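Local coordinates for protein (S)-ureidoglycine aminohydrolase (Escherichia coli, PDB 1RC6) that catalyses the manganese-dependent hydrolysis of (S)-ureidoglycine to (S)-ureidoglycolate and ammonia in the breakdown of allantoin, at residues R18-D32 with L215-F229. Numbering follows the deposited sequence.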
ATOM      1  N   ARG A  18      12.323  -5.302 -15.038  1.00 81.58           N
ATOM      2  CA  ARG A  18      11.700  -6.475 -14.439  1.00 77.77           C
ATOM      3  C   ARG A  18      10.169  -6.374 -14.476  1.00 75.33           C
ATOM      4  O   ARG A  18       9.459  -7.349 -14.206  1.00 76.06           O
ATOM      5  CB  ARG A  18      12.206  -6.661 -13.007  1.00 73.68           C
ATOM      6  CG  ARG A  18      13.646  -7.137 -12.954  1.00 73.05           C
ATOM      7  CD  ARG A  18      14.164  -7.277 -11.533  1.00 73.19           C
ATOM      8  NE  ARG A  18      14.326  -5.986 -10.868  1.00 73.51           N
ATOM      9  CZ  ARG A  18      13.471  -5.478  -9.987  1.00 74.35           C
ATOM     10  NH1 ARG A  18      12.377  -6.153  -9.647  1.00 75.30           N
ATOM     11  NH2 ARG A  18      13.707  -4.287  -9.448  1.00 74.54           N
ATOM     12  N   ALA A  19       9.674  -5.193 -14.841  1.00 87.44           N
ATOM     13  CA  ALA A  19       8.239  -4.931 -14.931  1.00 85.27           C
ATOM     14  C   ALA A  19       7.508  -5.954 -15.807  1.00 82.38           C
ATOM     15  O   ALA A  19       7.498  -5.842 -17.030  1.00 81.04           O
ATOM     16  CB  ALA A  19       8.005  -3.512 -15.468  1.00 70.73           C
ATOM     17  N   ILE A  20       6.889  -6.945 -15.170  1.00 52.39           N
ATOM     18  CA  ILE A  20       6.152  -7.980 -15.878  1.00 53.16           C
ATOM     19  C   ILE A  20       4.679  -7.922 -15.513  1.00 49.66           C
ATOM     20  O   ILE A  20       4.326  -7.468 -14.430  1.00 49.67           O
ATOM     21  CB  ILE A  20       6.682  -9.375 -15.517  1.00 83.06           C
ATOM     22  CG1 ILE A  20       5.748 -10.456 -16.078  1.00 84.15           C
ATOM     23  CG2 ILE A  20       6.793  -9.514 -14.005  1.00 81.71           C
ATOM     24  CD1 ILE A  20       5.583 -10.414 -17.598  1.00 89.15           C
ATOM     25  N   VAL A  21       3.824  -8.397 -16.412  1.00 53.54           N
ATOM     26  CA  VAL A  21       2.386  -8.394 -16.176  1.00 54.54           C
ATOM     27  C   VAL A  21       1.700  -9.684 -16.615  1.00 56.39           C
ATOM     28  O   VAL A  21       2.108 -10.312 -17.587  1.00 58.08           O
ATOM     29  CB  VAL A  21       1.726  -7.209 -16.907  1.00 60.41           C
ATOM     30  CG1 VAL A  21       0.203  -7.341 -16.877  1.00 59.03           C
ATOM     31  CG2 VAL A  21       2.159  -5.903 -16.251  1.00 57.05           C
ATOM     32  N   LYS A  22       0.659 -10.074 -15.881  1.00 70.02           N
ATOM     33  CA  LYS A  22      -0.123 -11.273 -16.181  1.00 75.37           C
ATOM     34  C   LYS A  22      -1.589 -11.039 -15.806  1.00 78.28           C
ATOM     35  O   LYS A  22      -2.232 -11.905 -15.208  1.00 81.63           O
ATOM     36  CB  LYS A  22       0.411 -12.485 -15.410  1.00 83.17           C
ATOM     37  CG  LYS A  22       1.786 -12.963 -15.844  1.00 89.72           C
ATOM     38  CD  LYS A  22       1.756 -13.632 -17.212  1.00 94.45           C
ATOM     39  CE  LYS A  22       3.142 -14.148 -17.599  1.00 97.46           C
ATOM     40  NZ  LYS A  22       3.155 -14.867 -18.910  1.00 96.97           N
ATOM     41  N   HIS A  23      -2.091  -9.856 -16.161  1.00 84.92           N
ATOM     42  CA  HIS A  23      -3.471  -9.424 -15.908  1.00 85.67           C
ATOM     43  C   HIS A  23      -4.360 -10.425 -15.181  1.00 86.60           C
ATOM     44  O   HIS A  23      -4.565 -11.545 -15.651  1.00 88.10           O
ATOM     45  CB  HIS A  23      -4.134  -9.035 -17.232  1.00 77.45           C
ATOM     46  CG  HIS A  23      -3.415  -7.944 -17.962  1.00 76.43           C
ATOM     47  ND1 HIS A  23      -3.601  -6.609 -17.680  1.00 74.45           N
ATOM     48  CD2 HIS A  23      -2.455  -7.995 -18.919  1.00 74.99           C
ATOM     49  CE1 HIS A  23      -2.787  -5.885 -18.426  1.00 74.24           C
ATOM     50  NE2 HIS A  23      -2.080  -6.701 -19.186  1.00 74.12           N
ATOM     51  N   GLY A  24      -4.896 -10.007 -14.038  1.00 90.64           N
ATOM     52  CA  GLY A  24      -5.764 -10.875 -13.264  1.00 89.92           C
ATOM     53  C   GLY A  24      -4.992 -11.865 -12.411  1.00 89.55           C
ATOM     54  O   GLY A  24      -5.525 -12.415 -11.442  1.00 90.39           O
ATOM     55  N   ASN A  25      -3.739 -12.107 -12.774  1.00 69.84           N
ATOM     56  CA  ASN A  25      -2.915 -13.028 -12.018  1.00 67.25           C
ATOM     57  C   ASN A  25      -1.924 -12.278 -11.169  1.00 60.33           C
ATOM     58  O   ASN A  25      -1.951 -12.373  -9.945  1.00 60.59           O
ATOM     59  CB  ASN A  25      -2.186 -13.987 -12.945  1.00 91.47           C
ATOM     60  CG  ASN A  25      -2.946 -15.273 -13.136  1.00 98.09           C
ATOM     61  OD1 ASN A  25      -2.533 -16.151 -13.900  1.00104.89           O
ATOM     62  ND2 ASN A  25      -4.073 -15.401 -12.430  1.00104.06           N
ATOM     63  N   PHE A  26      -1.039 -11.536 -11.813  1.00 46.72           N
ATOM     64  CA  PHE A  26      -0.070 -10.769 -11.057  1.00 41.03           C
ATOM     65  C   PHE A  26       0.636  -9.777 -11.960  1.00 35.38           C
ATOM     66  O   PHE A  26       0.530  -9.850 -13.183  1.00 34.53           O
ATOM     67  CB  PHE A  26       0.934 -11.707 -10.370  1.00 53.47           C
ATOM     68  CG  PHE A  26       2.175 -11.977 -11.177  1.00 54.95           C
ATOM     69  CD1 PHE A  26       3.303 -11.175 -11.029  1.00 53.45           C
ATOM     70  CD2 PHE A  26       2.212 -13.029 -12.095  1.00 56.83           C
ATOM     71  CE1 PHE A  26       4.453 -11.411 -11.783  1.00 56.01           C
ATOM     72  CE2 PHE A  26       3.360 -13.278 -12.858  1.00 57.62           C
ATOM     73  CZ  PHE A  26       4.482 -12.466 -12.701  1.00 57.42           C
ATOM     74  N   ALA A  27       1.344  -8.839 -11.346  1.00 32.89           N
ATOM     75  CA  ALA A  27       2.079  -7.821 -12.081  1.00 30.78           C
ATOM     76  C   ALA A  27       3.172  -7.271 -11.193  1.00 28.80           C
ATOM     77  O   ALA A  27       2.943  -7.007 -10.019  1.00 28.54           O
ATOM     78  CB  ALA A  27       1.149  -6.700 -12.480  1.00 43.93           C
ATOM     79  N   LEU A  28       4.365  -7.123 -11.746  1.00 32.29           N
ATOM     80  CA  LEU A  28       5.477  -6.569 -10.998  1.00 32.57           C
ATOM     81  C   LEU A  28       5.690  -5.217 -11.643  1.00 32.71           C
ATOM     82  O   LEU A  28       5.929  -5.121 -12.838  1.00 34.66           O
ATOM     83  CB  LEU A  28       6.725  -7.443 -11.146  1.00 43.83           C
ATOM     84  CG  LEU A  28       8.051  -7.012 -10.502  1.00 46.75           C
ATOM     85  CD1 LEU A  28       8.596  -5.801 -11.228  1.00 50.01           C
ATOM     86  CD2 LEU A  28       7.861  -6.699  -9.042  1.00 49.11           C
ATOM     87  N   LEU A  29       5.561  -4.167 -10.853  1.00 32.20           N
ATOM     88  CA  LEU A  29       5.722  -2.811 -11.345  1.00 33.80           C
ATOM     89  C   LEU A  29       6.856  -2.135 -10.618  1.00 34.39           C
ATOM     90  O   LEU A  29       7.075  -2.374  -9.434  1.00 33.86           O
ATOM     91  CB  LEU A  29       4.440  -2.011 -11.113  1.00 37.63           C
ATOM     92  CG  LEU A  29       3.344  -1.997 -12.179  1.00 38.44           C
ATOM     93  CD1 LEU A  29       3.291  -3.298 -12.956  1.00 41.02           C
ATOM     94  CD2 LEU A  29       2.031  -1.728 -11.481  1.00 39.14           C
ATOM     95  N   THR A  30       7.575  -1.284 -11.332  1.00 27.59           N
ATOM     96  CA  THR A  30       8.685  -0.553 -10.750  1.00 34.80           C
ATOM     97  C   THR A  30       8.395   0.923 -10.927  1.00 43.76           C
ATOM     98  O   THR A  30       8.973   1.557 -11.807  1.00 38.76           O
ATOM     99  CB  THR A  30       9.995  -0.879 -11.462  1.00 50.56           C
ATOM    100  OG1 THR A  30      10.239  -2.296 -11.405  1.00 48.05           O
ATOM    101  CG2 THR A  30      11.146  -0.115 -10.803  1.00 50.73           C
ATOM    102  N   PRO A  31       7.495   1.489 -10.088  1.00 67.97           N
ATOM    103  CA  PRO A  31       7.075   2.901 -10.104  1.00 78.76           C
ATOM    104  C   PRO A  31       8.129   3.910 -10.570  1.00 85.35           C
ATOM    105  O   PRO A  31       7.804   4.990 -11.074  1.00 81.73           O
ATOM    106  CB  PRO A  31       6.599   3.148  -8.662  1.00 54.00           C
ATOM    107  CG  PRO A  31       7.111   1.955  -7.883  1.00 54.04           C
ATOM    108  CD  PRO A  31       7.008   0.838  -8.860  1.00 51.17           C
ATOM    109  N   ASP A  32       9.394   3.549 -10.405  1.00 79.33           N
ATOM    110  CA  ASP A  32      10.485   4.401 -10.839  1.00 85.17           C
ATOM    111  C   ASP A  32      10.355   4.515 -12.352  1.00 85.80           C
ATOM    112  O   ASP A  32      10.106   5.598 -12.887  1.00 88.25           O
ATOM    113  CB  ASP A  32      11.811   3.745 -10.478  1.00101.38           C
ATOM    114  CG  ASP A  32      11.769   3.076  -9.121  1.00107.81           C
ATOM    115  OD1 ASP A  32      10.956   2.136  -8.940  1.00111.15           O
ATOM    116  OD2 ASP A  32      12.547   3.499  -8.237  1.00113.23           O
ATOM    117  N   LEU A 215       6.162 -15.561  -8.023  1.00 96.68           N
ATOM    118  CA  LEU A 215       4.797 -15.295  -8.455  1.00100.90           C
ATOM    119  C   LEU A 215       4.212 -16.468  -9.240  1.00103.93           C
ATOM    120  O   LEU A 215       3.752 -17.448  -8.649  1.00103.85           O
ATOM    121  CB  LEU A 215       4.757 -14.013  -9.297  1.00101.71           C
ATOM    122  CG  LEU A 215       5.236 -12.714  -8.626  1.00106.81           C
ATOM    123  CD1 LEU A 215       4.473 -12.491  -7.328  1.00107.53           C
ATOM    124  CD2 LEU A 215       6.730 -12.784  -8.351  1.00107.46           C
ATOM    125  N   ASP A 216       4.222 -16.369 -10.565  1.00 93.22           N
ATOM    126  CA  ASP A 216       3.691 -17.445 -11.390  1.00 96.15           C
ATOM    127  C   ASP A 216       4.773 -18.477 -11.667  1.00 93.15           C
ATOM    128  O   ASP A 216       5.201 -18.671 -12.806  1.00 91.77           O
ATOM    129  CB  ASP A 216       3.119 -16.886 -12.696  1.00115.87           C
ATOM    130  CG  ASP A 216       1.743 -16.258 -12.507  1.00121.38           C
ATOM    131  OD1 ASP A 216       1.229 -15.634 -13.462  1.00125.39           O
ATOM    132  OD2 ASP A 216       1.171 -16.394 -11.403  1.00122.93           O
ATOM    133  N   ASN A 217       5.210 -19.126 -10.593  1.00 98.06           N
ATOM    134  CA  ASN A 217       6.231 -20.158 -10.642  1.00 94.56           C
ATOM    135  C   ASN A 217       7.590 -19.674 -11.092  1.00 90.80           C
ATOM    136  O   ASN A 217       8.484 -20.482 -11.327  1.00 89.61           O
ATOM    137  CB  ASN A 217       5.788 -21.298 -11.550  1.00 94.64           C
ATOM    138  CG  ASN A 217       4.607 -22.041 -10.995  1.00 97.14           C
ATOM    139  OD1 ASN A 217       4.150 -23.027 -11.572  1.00101.44           O
ATOM    140  ND2 ASN A 217       4.098 -21.573  -9.863  1.00100.16           N
ATOM    141  N   ASN A 218       7.758 -18.365 -11.216  1.00 76.71           N
ATOM    142  CA  ASN A 218       9.046 -17.837 -11.641  1.00 74.91           C
ATOM    143  C   ASN A 218       9.629 -16.917 -10.594  1.00 70.93           C
ATOM    144  O   ASN A 218       8.938 -16.066 -10.036  1.00 71.73           O
ATOM    145  CB  ASN A 218       8.913 -17.106 -12.980  1.00 91.90           C
ATOM    146  CG  ASN A 218       8.691 -18.061 -14.143  1.00 95.16           C
ATOM    147  OD1 ASN A 218       9.582 -18.836 -14.503  1.00 97.50           O
ATOM    148  ND2 ASN A 218       7.494 -18.018 -14.728  1.00 99.02           N
ATOM    149  N   TRP A 219      10.910 -17.104 -10.315  1.00 80.50           N
ATOM    150  CA  TRP A 219      11.575 -16.285  -9.325  1.00 79.86           C
ATOM    151  C   TRP A 219      11.903 -14.923  -9.899  1.00 77.38           C
ATOM    152  O   TRP A 219      12.398 -14.813 -11.025  1.00 75.30           O
ATOM    153  CB  TRP A 219      12.845 -16.970  -8.835  1.00 74.33           C
ATOM    154  CG  TRP A 219      12.567 -18.294  -8.234  1.00 77.79           C
ATOM    155  CD1 TRP A 219      12.500 -19.492  -8.881  1.00 79.42           C
ATOM    156  CD2 TRP A 219      12.261 -18.559  -6.862  1.00 79.12           C
ATOM    157  NE1 TRP A 219      12.170 -20.488  -7.996  1.00 79.88           N
ATOM    158  CE2 TRP A 219      12.016 -19.941  -6.749  1.00 79.39           C
ATOM    159  CE3 TRP A 219      12.164 -17.757  -5.717  1.00 80.62           C
ATOM    160  CZ2 TRP A 219      11.686 -20.546  -5.534  1.00 79.97           C
ATOM    161  CZ3 TRP A 219      11.834 -18.357  -4.507  1.00 81.53           C
ATOM    162  CH2 TRP A 219      11.599 -19.740  -4.426  1.00 81.04           C
ATOM    163  N   ILE A 220      11.615 -13.884  -9.125  1.00 59.27           N
ATOM    164  CA  ILE A 220      11.877 -12.528  -9.564  1.00 60.33           C
ATOM    165  C   ILE A 220      12.525 -11.741  -8.452  1.00 56.43           C
ATOM    166  O   ILE A 220      11.952 -11.581  -7.378  1.00 56.67           O
ATOM    167  CB  ILE A 220      10.580 -11.788  -9.961  1.00 74.35           C
ATOM    168  CG1 ILE A 220       9.863 -12.525 -11.092  1.00 72.68           C
ATOM    169  CG2 ILE A 220      10.917 -10.368 -10.404  1.00 72.62           C
ATOM    170  CD1 ILE A 220      10.632 -12.542 -12.398  1.00 77.60           C
ATOM    171  N   PRO A 221      13.746 -11.257  -8.679  1.00 67.23           N
ATOM    172  CA  PRO A 221      14.334 -10.490  -7.584  1.00 68.89           C
ATOM    173  C   PRO A 221      13.430  -9.283  -7.324  1.00 66.81           C
ATOM    174  O   PRO A 221      12.952  -8.626  -8.253  1.00 63.40           O
ATOM    175  CB  PRO A 221      15.720 -10.113  -8.118  1.00 58.20           C
ATOM    176  CG  PRO A 221      15.555 -10.163  -9.617  1.00 58.93           C
ATOM    177  CD  PRO A 221      14.657 -11.353  -9.830  1.00 59.06           C
ATOM    178  N   VAL A 222      13.172  -9.020  -6.053  1.00 45.29           N
ATOM    179  CA  VAL A 222      12.318  -7.919  -5.668  1.00 47.34           C
ATOM    180  C   VAL A 222      13.107  -7.014  -4.744  1.00 44.19           C
ATOM    181  O   VAL A 222      13.994  -7.477  -4.030  1.00 44.88           O
ATOM    182  CB  VAL A 222      11.083  -8.455  -4.954  1.00 66.34           C
ATOM    183  CG1 VAL A 222      10.320  -7.331  -4.321  1.00 70.52           C
ATOM    184  CG2 VAL A 222      10.204  -9.181  -5.941  1.00 66.77           C
ATOM    185  N   LYS A 223      12.800  -5.725  -4.749  1.00 40.48           N
ATOM    186  CA  LYS A 223      13.539  -4.828  -3.885  1.00 40.05           C
ATOM    187  C   LYS A 223      12.800  -3.559  -3.532  1.00 35.88           C
ATOM    188  O   LYS A 223      11.780  -3.228  -4.124  1.00 37.05           O
ATOM    189  CB  LYS A 223      14.874  -4.473  -4.530  1.00 50.51           C
ATOM    190  CG  LYS A 223      14.757  -3.602  -5.771  1.00 57.38           C
ATOM    191  CD  LYS A 223      16.071  -3.591  -6.550  1.00 64.42           C
ATOM    192  CE  LYS A 223      16.095  -2.508  -7.614  1.00 68.72           C
ATOM    193  NZ  LYS A 223      16.137  -1.157  -6.997  1.00 70.59           N
ATOM    194  N   LYS A 224      13.337  -2.857  -2.548  1.00 47.50           N
ATOM    195  CA  LYS A 224      12.773  -1.605  -2.080  1.00 46.74           C
ATOM    196  C   LYS A 224      12.357  -0.759  -3.273  1.00 46.31           C
ATOM    197  O   LYS A 224      13.140  -0.567  -4.199  1.00 47.41           O
ATOM    198  CB  LYS A 224      13.815  -0.878  -1.239  1.00 36.72           C
ATOM    199  CG  LYS A 224      13.466   0.524  -0.819  1.00 38.76           C
ATOM    200  CD  LYS A 224      14.364   0.922   0.348  1.00 40.70           C
ATOM    201  CE  LYS A 224      14.276   2.402   0.661  1.00 41.08           C
ATOM    202  NZ  LYS A 224      14.883   3.229  -0.426  1.00 42.69           N
ATOM    203  N   GLY A 225      11.116  -0.279  -3.256  1.00 46.02           N
ATOM    204  CA  GLY A 225      10.617   0.538  -4.347  1.00 44.47           C
ATOM    205  C   GLY A 225       9.733  -0.215  -5.330  1.00 44.16           C
ATOM    206  O   GLY A 225       8.962   0.395  -6.071  1.00 45.26           O
ATOM    207  N   ASP A 226       9.843  -1.537  -5.353  1.00 41.15           N
ATOM    208  CA  ASP A 226       9.036  -2.350  -6.255  1.00 40.39           C
ATOM    209  C   ASP A 226       7.606  -2.472  -5.749  1.00 40.05           C
ATOM    210  O   ASP A 226       7.347  -2.356  -4.548  1.00 40.58           O
ATOM    211  CB  ASP A 226       9.617  -3.760  -6.381  1.00 49.02           C
ATOM    212  CG  ASP A 226      10.884  -3.809  -7.219  1.00 52.00           C
ATOM    213  OD1 ASP A 226      11.457  -4.916  -7.340  1.00 53.38           O
ATOM    214  OD2 ASP A 226      11.305  -2.753  -7.756  1.00 54.14           O
ATOM    215  N   TYR A 227       6.680  -2.719  -6.671  1.00 35.78           N
ATOM    216  CA  TYR A 227       5.284  -2.884  -6.323  1.00 33.21           C
ATOM    217  C   TYR A 227       4.808  -4.162  -6.962  1.00 34.07           C
ATOM    218  O   TYR A 227       5.162  -4.452  -8.090  1.00 33.93           O
ATOM    219  CB  TYR A 227       4.430  -1.734  -6.847  1.00 31.05           C
ATOM    220  CG  TYR A 227       2.966  -1.938  -6.544  1.00 25.50           C
ATOM    221  CD1 TYR A 227       2.458  -1.700  -5.269  1.00 24.04           C
ATOM    222  CD2 TYR A 227       2.099  -2.428  -7.516  1.00 21.64           C
ATOM    223  CE1 TYR A 227       1.113  -1.951  -4.967  1.00 20.27           C
ATOM    224  CE2 TYR A 227       0.758  -2.680  -7.237  1.00 18.53           C
ATOM    225  CZ  TYR A 227       0.274  -2.441  -5.966  1.00 19.65           C
ATOM    226  OH  TYR A 227      -1.046  -2.689  -5.704  1.00 20.77           O
ATOM    227  N   ILE A 228       3.979  -4.916  -6.259  1.00 33.94           N
ATOM    228  CA  ILE A 228       3.505  -6.166  -6.810  1.00 34.79           C
ATOM    229  C   ILE A 228       2.009  -6.353  -6.662  1.00 35.17           C
ATOM    230  O   ILE A 228       1.465  -6.216  -5.565  1.00 34.61           O
ATOM    231  CB  ILE A 228       4.178  -7.348  -6.114  1.00 41.58           C
ATOM    232  CG1 ILE A 228       5.681  -7.125  -6.052  1.00 42.31           C
ATOM    233  CG2 ILE A 228       3.846  -8.637  -6.845  1.00 42.60           C
ATOM    234  CD1 ILE A 228       6.388  -8.149  -5.212  1.00 44.84           C
ATOM    235  N   PHE A 229       1.349  -6.675  -7.768  1.00 32.06           N
ATOM    236  CA  PHE A 229      -0.081  -6.936  -7.737  1.00 33.07           C
ATOM    237  C   PHE A 229      -0.337  -8.434  -7.834  1.00 34.15           C
ATOM    238  O   PHE A 229      -0.103  -9.038  -8.873  1.00 34.63           O
ATOM    239  CB  PHE A 229      -0.812  -6.257  -8.889  1.00 34.33           C
ATOM    240  CG  PHE A 229      -2.241  -6.691  -9.011  1.00 32.31           C
ATOM    241  CD1 PHE A 229      -2.678  -7.392 -10.129  1.00 31.67           C
ATOM    242  CD2 PHE A 229      -3.150  -6.422  -7.985  1.00 29.99           C
ATOM    243  CE1 PHE A 229      -4.009  -7.820 -10.227  1.00 29.27           C
ATOM    244  CE2 PHE A 229      -4.472  -6.843  -8.068  1.00 28.27           C
ATOM    245  CZ  PHE A 229      -4.906  -7.543  -9.190  1.00 28.70           C
TER
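With CG beside its backbone N and a bend at chi3 (-69°), the chain of Arg18 brings its guanidinium to Asp226, whose CG lies beside its own backbone N, opposite the carbonyl carbon. Arg18 NH1 forms a salt bridge to Asp226 OD1 at 2.8 Å, with NH2 adding weak bonds to both carboxylate oxygens. OD1 lies near the guanidinium plane, yet NH1 comes from above the carboxylate plane, and Lys223 N reaches Asp226 OD1 from the opposite face at 3.0 Å. Aspartate thus suits the end of the type II turn Lys223-Asp226, joining that turn to the arginine; Gly225 adopts backbone angles that would jam a CB against the preceding carbonyl. Replacing Arg18 by an alanine is likely to leave the Asp226 carboxylate without its cationic mate and Pro221 CG without the CD packed on it.

After the turn, strand 227-229 runs antiparallel to strand 26-29, with Leu29 N bonded to Tyr227 O at 2.8 Å and Phe229 N to Ala27 O at 2.8 Å. Branched, apolar Leu28 and Ile228 suit the interior, CD2 packing on CG1 (3.7 Å), near Ile220. At the far end, less well defined because Leu215 and Asp216 are poorly ordered, the flat Phe26 ring offers a face to Leu215 CB, a CH-pi contact, and its edge to Asp216 OD1. The N-terminal hairpin thereby extends one sheet of the C-terminal cupin barrel, a double-stranded beta-helix (jelly roll), and 219-223 belongs to the facing sheet.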